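Local atomic coordinates of glyoxylate-induced Protein (Pseudomonas aeruginosa, PDB entry 1SQ4), a protein that is a double beta-barrel cupin of unproven function and may act as a ureidoglycine aminohydrolase. Residues 142-146 / 188-192; 9-14 / 37-41; 92-98 / 135-141. All coordinates share one frame; numbering follows the deposited sequence.

In the fold
Contact 2 comes first along the chain, then contact 3, then contact 1. Contacts 1 and 3 both use strand 136-144: contact 3 pairs its earlier part with strand 90-98, and contact 1 takes up its end, where the chain meets the start of strand 191-198 in the other large sheet. Their centres lie about 18 Å apart, and Met191 packs on Val93 between them. Contact 2 sits about 17 Å, centre to centre, from contact 3, joined to it by a probable His10-Glu98 hydrogen bond and by Arg137 against Pro9 and His10. Contact 3 thus builds one barrel, contact 1 joins it to the second, and contact 2 lays the N-terminal arm against the connection between the sheets.

Contact 1 of 3, residues 142-146 / 188-192; sequences RKHYQ and RHDMH
Lys143 and Asp190 make the ionic part of this contact, a salt bridge of 3.1 Å from NZ to OD2. The lysine chain runs extended as far as CE and bends only at its last torsion (chi4 -50°), which turns the ammonium group back to its own strand as well, where NZ donates to His144 O at 2.8 Å. NZ meets OD2 from above the carboxylate plane.

Two further hydrogen bonds work alongside, one to the same carboxylate and one to a backbone carbonyl. The backbone N of Gln146 donates to Asp190 OD2 at 2.8 Å, coming from the face of the carboxylate opposite to NZ, so a single oxygen is held by two donors and the rotation of the group is restrained. Further along, Tyr145 OH donates to Arg188 O at 2.7 Å; the hydroxyl lies in the carbonyl plane, on a lone pair. With CG of Tyr145 anti to its N (chi1 178°), the ring reaches across to the loop leading into strand 191-198.

That loop leads into the second half of a bicupin: strand 136-144 belongs to one large antiparallel sheet, strand 191-198 to the other, and the contact joins the end of the first to the start of the second. His144 ND1 also bonds Thr273 O of the second subunit, which places this corner beside a subunit interface.

The remaining touches are non-polar or oblique. Asp190 OD1 lies 3.3 Å from Tyr145 CD2, with ring and carboxylate planes 61° apart. Glu91 OE1 comes close to this same OD1, a like-charge approach that the nearby Lys143 may ease. Next to the salt bridge the aliphatic part of Lys143 runs counter to the side chain of selenomethionine Met191, CD to CB 4.1 Å, and the Met191 side chain rests on Glu91 and Val93 of strand 90-98.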
# COMPACT_ATOMS: atom_id res chain seq x y z
N ARG A 142 30.45 17.19 9.91
CA ARG A 142 31.49 16.37 10.54
C ARG A 142 31.56 14.93 10.07
O ARG A 142 30.57 14.34 9.65
CB ARG A 142 31.31 16.36 12.07
CG ARG A 142 31.52 17.72 12.73
CD ARG A 142 31.02 17.77 14.17
NE ARG A 142 31.89 17.11 15.14
CZ ARG A 142 31.68 15.91 15.65
NH1 ARG A 142 30.62 15.21 15.27
NH2 ARG A 142 32.50 15.41 16.57
N LYS A 143 32.76 14.37 10.15
CA LYS A 143 33.00 12.98 9.77
C LYS A 143 34.33 12.51 10.32
O LYS A 143 35.28 13.27 10.41
CB LYS A 143 33.03 12.81 8.26
CG LYS A 143 33.43 11.41 7.79
CD LYS A 143 33.78 11.44 6.30
CE LYS A 143 34.06 10.06 5.69
NZ LYS A 143 35.03 9.21 6.42
N HIS A 144 34.39 11.24 10.68
CA HIS A 144 35.65 10.72 11.16
C HIS A 144 36.49 10.49 9.91
O HIS A 144 36.08 9.79 8.98
CB HIS A 144 35.43 9.41 11.92
CG HIS A 144 34.90 9.59 13.31
ND1 HIS A 144 34.24 8.59 13.99
CD2 HIS A 144 34.96 10.64 14.15
CE1 HIS A 144 33.92 9.02 15.19
NE2 HIS A 144 34.34 10.26 15.32
N TYR A 145 37.65 11.13 9.89
CA TYR A 145 38.57 11.03 8.77
C TYR A 145 39.18 9.64 8.71
O TYR A 145 39.49 9.05 9.74
CB TYR A 145 39.67 12.08 8.91
CG TYR A 145 40.70 12.02 7.80
CD1 TYR A 145 41.96 11.46 8.03
CD2 TYR A 145 40.40 12.46 6.51
CE1 TYR A 145 42.89 11.35 7.00
CE2 TYR A 145 41.34 12.35 5.47
CZ TYR A 145 42.57 11.79 5.74
OH TYR A 145 43.48 11.63 4.73
N GLN A 146 39.34 9.12 7.51
CA GLN A 146 39.93 7.81 7.36
C GLN A 146 41.36 7.93 6.85
O GLN A 146 41.61 8.33 5.71
CB GLN A 146 39.11 6.96 6.40
CG GLN A 146 39.63 5.55 6.27
CD GLN A 146 38.66 4.65 5.54
OE1 GLN A 146 38.96 3.48 5.28
NE2 GLN A 146 37.48 5.20 5.21
N ARG A 188 43.98 12.63 -0.65
CA ARG A 188 44.12 12.93 0.77
C ARG A 188 42.75 13.18 1.38
O ARG A 188 42.53 12.93 2.56
CB ARG A 188 45.02 14.15 0.96
CG ARG A 188 46.46 13.92 0.57
CD ARG A 188 47.29 15.16 0.87
NE ARG A 188 46.85 16.29 0.05
CZ ARG A 188 47.12 17.56 0.29
NH1 ARG A 188 47.84 17.90 1.35
NH2 ARG A 188 46.66 18.50 -0.53
N HIS A 189 41.82 13.69 0.57
CA HIS A 189 40.47 13.95 1.06
C HIS A 189 39.61 12.73 0.91
O HIS A 189 39.60 12.09 -0.14
CB HIS A 189 39.81 15.07 0.30
CG HIS A 189 40.12 16.42 0.84
ND1 HIS A 189 41.15 17.19 0.35
CD2 HIS A 189 39.59 17.12 1.87
CE1 HIS A 189 41.24 18.30 1.05
NE2 HIS A 189 40.30 18.28 1.99
N ASP A 190 38.88 12.42 1.97
CA ASP A 190 38.00 11.26 1.95
C ASP A 190 36.54 11.70 1.95
O ASP A 190 35.63 10.90 2.17
CB ASP A 190 38.32 10.34 3.14
CG ASP A 190 37.92 10.92 4.49
OD1 ASP A 190 37.78 12.16 4.61
OD2 ASP A 190 37.77 10.13 5.44
N MSE A 191 36.32 12.97 1.68
CA MSE A 191 34.96 13.50 1.63
C MSE A 191 34.92 14.78 0.82
O MSE A 191 35.88 15.56 0.81
CB MSE A 191 34.45 13.81 3.03
CG MSE A 191 35.04 15.07 3.63
SE MSE A 191 33.97 15.71 5.09
CE MSE A 191 35.15 17.10 5.78
N HIS A 192 33.81 14.99 0.14
CA HIS A 192 33.64 16.19 -0.64
C HIS A 192 32.35 16.86 -0.18
O HIS A 192 31.37 16.20 0.14
CB HIS A 192 33.52 15.86 -2.13
CG HIS A 192 34.79 15.35 -2.76
ND1 HIS A 192 34.78 14.61 -3.92
CD2 HIS A 192 36.09 15.52 -2.42
CE1 HIS A 192 36.03 14.35 -4.28
NE2 HIS A 192 36.84 14.89 -3.39

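Contact 2 of 3, residues 9-14 / 37-41; sequences PHGGHP and VMRDI
The carbonyl oxygen of Pro14 is gripped by both terminal nitrogens of Arg39, NH1 at 3.3 Å and, more weakly, NH2 at 3.4 Å. It lies close to the guanidinium plane, while NH1 sits above the plane of the carbonyl and not on a lone pair. Bends at chi2 and chi3 (-78° and -73°) fold the arginine back along the 9-14 backbone, and His13 CA comes over one face of the guanidinium. Pro14 meets the group too, its CD 3.7 Å from NH2. Phe206 of the second subunit adds a cation-pi contact to the same arginine.

Asp40 meets Gly12 through two weak bonds. Its OD2 accepts from Gly12 N. In return Asp40 N donates to Gly12 O over a long 3.5 Å. The carboxylate has a stronger partner in Arg53, which forms a salt bridge with OD2. His13 turns its ring edge to the carboxylate, ND1 3.9 Å from Asp40 OD1.

At the inner end Pro9 CG touches the selenium SE of Met38 at 3.9 Å, and both side chains rest on Trp55 and Ile72. Met38 centres an inverse gamma turn. Here an irregular N-terminal arm lies against the connection from strand 30-33, in one large sheet of this double-barrel cupin, to strand 52-57, in the other.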
# COMPACT_ATOMS: atom_id res chain seq x y z
N PRO A 9 17.99 29.26 8.85
CA PRO A 9 16.93 29.12 9.84
C PRO A 9 16.99 30.26 10.82
O PRO A 9 18.06 30.83 11.06
CB PRO A 9 17.26 27.81 10.53
CG PRO A 9 18.06 27.07 9.53
CD PRO A 9 18.93 28.14 8.96
N HIS A 10 15.84 30.59 11.39
CA HIS A 10 15.75 31.66 12.37
C HIS A 10 14.98 31.16 13.58
O HIS A 10 14.94 31.82 14.62
CB HIS A 10 15.09 32.89 11.76
CG HIS A 10 16.03 33.74 10.94
ND1 HIS A 10 15.74 35.04 10.60
CD2 HIS A 10 17.24 33.47 10.41
CE1 HIS A 10 16.75 35.54 9.90
NE2 HIS A 10 17.67 34.61 9.77
N GLY A 11 14.37 29.99 13.45
CA GLY A 11 13.62 29.42 14.54
C GLY A 11 12.19 29.93 14.66
O GLY A 11 11.39 29.78 13.74
N GLY A 12 11.89 30.54 15.81
CA GLY A 12 10.56 31.07 16.05
C GLY A 12 9.58 29.93 16.19
O GLY A 12 9.98 28.77 16.24
N HIS A 13 8.29 30.25 16.25
CA HIS A 13 7.26 29.22 16.37
C HIS A 13 5.97 29.68 15.70
O HIS A 13 4.91 29.78 16.34
CB HIS A 13 6.99 28.87 17.84
CG HIS A 13 7.11 30.04 18.76
ND1 HIS A 13 8.32 30.57 19.14
CD2 HIS A 13 6.16 30.80 19.37
CE1 HIS A 13 8.12 31.61 19.94
NE2 HIS A 13 6.82 31.76 20.09
N PRO A 14 6.04 29.97 14.38
CA PRO A 14 4.86 30.42 13.63
C PRO A 14 3.70 29.42 13.71
O PRO A 14 3.92 28.22 13.76
CB PRO A 14 5.41 30.59 12.21
CG PRO A 14 6.54 29.61 12.15
CD PRO A 14 7.19 29.77 13.49
N VAL A 37 10.91 22.22 10.26
CA VAL A 37 11.27 21.43 11.41
C VAL A 37 12.12 22.26 12.37
O VAL A 37 11.99 22.15 13.60
CB VAL A 37 12.06 20.20 10.97
CG1 VAL A 37 12.27 19.27 12.13
CG2 VAL A 37 11.30 19.52 9.85
N MSE A 38 12.99 23.08 11.79
CA MSE A 38 13.91 23.94 12.53
C MSE A 38 13.17 24.93 13.42
O MSE A 38 13.09 26.11 13.10
CB MSE A 38 14.77 24.75 11.56
CG MSE A 38 15.14 24.03 10.29
SE MSE A 38 16.94 23.40 10.36
CE MSE A 38 16.54 21.58 10.90
N ARG A 39 12.67 24.46 14.55
CA ARG A 39 11.96 25.32 15.48
C ARG A 39 12.88 25.70 16.62
O ARG A 39 13.98 25.17 16.75
CB ARG A 39 10.74 24.61 16.05
CG ARG A 39 9.85 23.98 15.02
CD ARG A 39 8.97 25.00 14.35
NE ARG A 39 7.90 25.46 15.24
CZ ARG A 39 6.78 26.02 14.81
NH1 ARG A 39 5.85 26.43 15.67
NH2 ARG A 39 6.57 26.16 13.50
N ASP A 40 12.41 26.59 17.47
CA ASP A 40 13.21 27.01 18.61
C ASP A 40 13.37 25.94 19.66
O ASP A 40 14.49 25.64 20.06
CB ASP A 40 12.59 28.25 19.25
CG ASP A 40 12.80 29.49 18.42
OD1 ASP A 40 12.17 30.52 18.73
OD2 ASP A 40 13.60 29.43 17.47
N ILE A 41 12.26 25.35 20.11
CA ILE A 41 12.30 24.33 21.16
C ILE A 41 12.91 23.00 20.76
O ILE A 41 12.84 22.03 21.51
CB ILE A 41 10.91 24.03 21.75
CG1 ILE A 41 9.88 23.93 20.64
CG2 ILE A 41 10.54 25.08 22.77
CD1 ILE A 41 10.12 22.81 19.69

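Contact 3 of 3, residues 92-98 / 135-141; sequences AVLFVVE and HTRFHWI
Arg137 lies side by side with Glu98 at one end of this strand pair. Its CB packs 4.1 Å from Val97 CG2, and the chain then runs extended from CG to NE; CD passes 3.7 Å from Glu98 OE1. NE lies close to Pro9 O of the N-terminal arm. The last turn (chi4 76°) swings NH1 onto Glu98 OE1, a salt bridge of 2.6 Å. Guanidinium and carboxylate planes stand 78° apart, and the pair meets through one nitrogen and one oxygen. OE1 also probably bonds His10 NE2, and NH2 has a long, weak ion pair with Glu74.

Between the backbones the strands pair antiparallel without a shift in register as far as Val96. Phe95 and His139 form a hydrogen-bonded pair, N to O 3.0 Å from Phe95 to His139 and 2.9 Å from His139 to Phe95. A classic beta bulge follows: Val97 and Glu98 both face Arg137, and both of their amides donate to Arg137 O.

Up to the bulge, side chains alternate between the two faces of the sheet. On one, Leu94 lies beside both Phe138 and Trp140, its CG 3.8 Å from Phe138 CD2 and its CD1 3.6 Å from Trp140 CD1. Ala92 CB comes to the indole edge, in the plane of the ring. On the face opposite Leu94, Phe95 and Ile141 pack on strand 191-198 of the second cupin half. At the bulge Val97 CG1 meets the imidazole of His139, whose ND1 bonds Gln70.

The chemistry is therefore divided: a largely apolar, aromatic core along most of these two central cupin strands, and past the bulge an ion pair that probably helps fix the N-terminal arm, since both of its charged partners also meet that arm.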
# COMPACT_ATOMS: atom_id res chain seq x y z
N ALA A 92 36.13 18.48 9.46
CA ALA A 92 34.96 19.32 9.25
C ALA A 92 35.00 20.25 8.04
O ALA A 92 36.02 20.41 7.36
CB ALA A 92 34.71 20.16 10.51
N VAL A 93 33.85 20.85 7.78
CA VAL A 93 33.68 21.81 6.72
C VAL A 93 32.70 22.85 7.27
O VAL A 93 31.58 22.51 7.68
CB VAL A 93 33.09 21.18 5.45
CG1 VAL A 93 32.78 22.27 4.44
CG2 VAL A 93 34.07 20.19 4.86
N LEU A 94 33.13 24.10 7.31
CA LEU A 94 32.30 25.19 7.79
C LEU A 94 31.83 25.99 6.59
O LEU A 94 32.62 26.34 5.72
CB LEU A 94 33.09 26.08 8.76
CG LEU A 94 32.93 25.93 10.28
CD1 LEU A 94 32.97 24.48 10.70
CD2 LEU A 94 34.04 26.71 10.96
N PHE A 95 30.53 26.27 6.56
CA PHE A 95 29.96 27.01 5.46
C PHE A 95 28.99 28.06 5.98
O PHE A 95 27.85 27.74 6.32
CB PHE A 95 29.22 26.07 4.52
CG PHE A 95 28.62 26.75 3.34
CD1 PHE A 95 29.44 27.29 2.35
CD2 PHE A 95 27.25 26.90 3.22
CE1 PHE A 95 28.90 27.96 1.27
CE2 PHE A 95 26.69 27.57 2.14
CZ PHE A 95 27.52 28.11 1.17
N VAL A 96 29.43 29.31 6.02
CA VAL A 96 28.57 30.36 6.53
C VAL A 96 27.51 30.80 5.53
O VAL A 96 27.79 31.03 4.36
CB VAL A 96 29.41 31.57 6.97
CG1 VAL A 96 30.32 31.97 5.84
CG2 VAL A 96 28.50 32.73 7.37
N VAL A 97 26.27 30.89 6.02
CA VAL A 97 25.15 31.29 5.18
C VAL A 97 24.59 32.66 5.54
O VAL A 97 23.88 33.26 4.74
CB VAL A 97 24.01 30.25 5.24
CG1 VAL A 97 24.46 28.95 4.63
CG2 VAL A 97 23.57 30.05 6.68
N GLU A 98 24.89 33.16 6.72
CA GLU A 98 24.39 34.46 7.11
C GLU A 98 25.27 35.02 8.19
O GLU A 98 25.63 34.32 9.14
CB GLU A 98 22.97 34.35 7.62
CG GLU A 98 22.23 35.66 7.72
CD GLU A 98 20.82 35.44 8.17
OE1 GLU A 98 20.59 35.40 9.39
OE2 GLU A 98 19.93 35.27 7.30
N HIS A 135 23.89 38.48 14.49
CA HIS A 135 24.00 37.03 14.59
C HIS A 135 24.66 36.47 13.36
O HIS A 135 24.72 37.12 12.31
CB HIS A 135 22.64 36.38 14.76
CG HIS A 135 21.98 36.67 16.07
ND1 HIS A 135 21.09 35.81 16.67
CD2 HIS A 135 22.09 37.74 16.89
CE1 HIS A 135 20.67 36.33 17.80
NE2 HIS A 135 21.26 37.50 17.96
N THR A 136 25.16 35.26 13.48
CA THR A 136 25.82 34.60 12.36
C THR A 136 25.30 33.17 12.28
O THR A 136 24.98 32.56 13.30
CB THR A 136 27.34 34.63 12.54
OG1 THR A 136 27.76 35.98 12.70
CG2 THR A 136 28.03 34.04 11.32
N ARG A 137 25.22 32.63 11.08
CA ARG A 137 24.73 31.28 10.93
C ARG A 137 25.54 30.51 9.92
O ARG A 137 25.78 30.97 8.80
CB ARG A 137 23.26 31.32 10.53
CG ARG A 137 22.39 32.15 11.49
CD ARG A 137 20.93 32.08 11.10
NE ARG A 137 20.07 32.52 12.20
CZ ARG A 137 19.90 33.79 12.54
NH1 ARG A 137 20.51 34.75 11.87
NH2 ARG A 137 19.14 34.08 13.59
N PHE A 138 25.98 29.32 10.32
CA PHE A 138 26.78 28.48 9.43
C PHE A 138 26.46 27.01 9.57
O PHE A 138 25.86 26.58 10.55
CB PHE A 138 28.27 28.69 9.69
CG PHE A 138 28.73 28.29 11.07
CD1 PHE A 138 28.49 29.12 12.16
CD2 PHE A 138 29.46 27.12 11.27
CE1 PHE A 138 28.97 28.79 13.41
CE2 PHE A 138 29.93 26.77 12.52
CZ PHE A 138 29.70 27.61 13.59
N HIS A 139 26.90 26.24 8.57
CA HIS A 139 26.70 24.80 8.55
C HIS A 139 28.00 24.15 9.00
O HIS A 139 29.08 24.59 8.63
CB HIS A 139 26.36 24.31 7.14
CG HIS A 139 24.95 24.58 6.73
ND1 HIS A 139 24.08 23.58 6.35
CD2 HIS A 139 24.25 25.74 6.63
CE1 HIS A 139 22.91 24.11 6.03
NE2 HIS A 139 22.99 25.42 6.19
N TRP A 140 27.88 23.09 9.80
CA TRP A 140 29.05 22.39 10.29
C TRP A 140 28.88 20.90 9.98
O TRP A 140 28.09 20.20 10.60
CB TRP A 140 29.18 22.64 11.80
CG TRP A 140 30.40 22.05 12.48
CD1 TRP A 140 31.45 21.42 11.89
CD2 TRP A 140 30.64 21.98 13.89
NE1 TRP A 140 32.33 20.94 12.85
CE2 TRP A 140 31.84 21.28 14.09
CE3 TRP A 140 29.94 22.44 15.02
CZ2 TRP A 140 32.37 21.02 15.35
CZ3 TRP A 140 30.47 22.18 16.29
CH2 TRP A 140 31.67 21.47 16.44
N ILE A 141 29.64 20.43 9.00
CA ILE A 141 29.57 19.04 8.60
C ILE A 141 30.75 18.25 9.17
O ILE A 141 31.91 18.59 8.93
CB ILE A 141 29.55 18.98 7.07
CG1 ILE A 141 28.37 19.80 6.56
CG2 ILE A 141 29.42 17.55 6.62
CD1 ILE A 141 28.39 20.05 5.08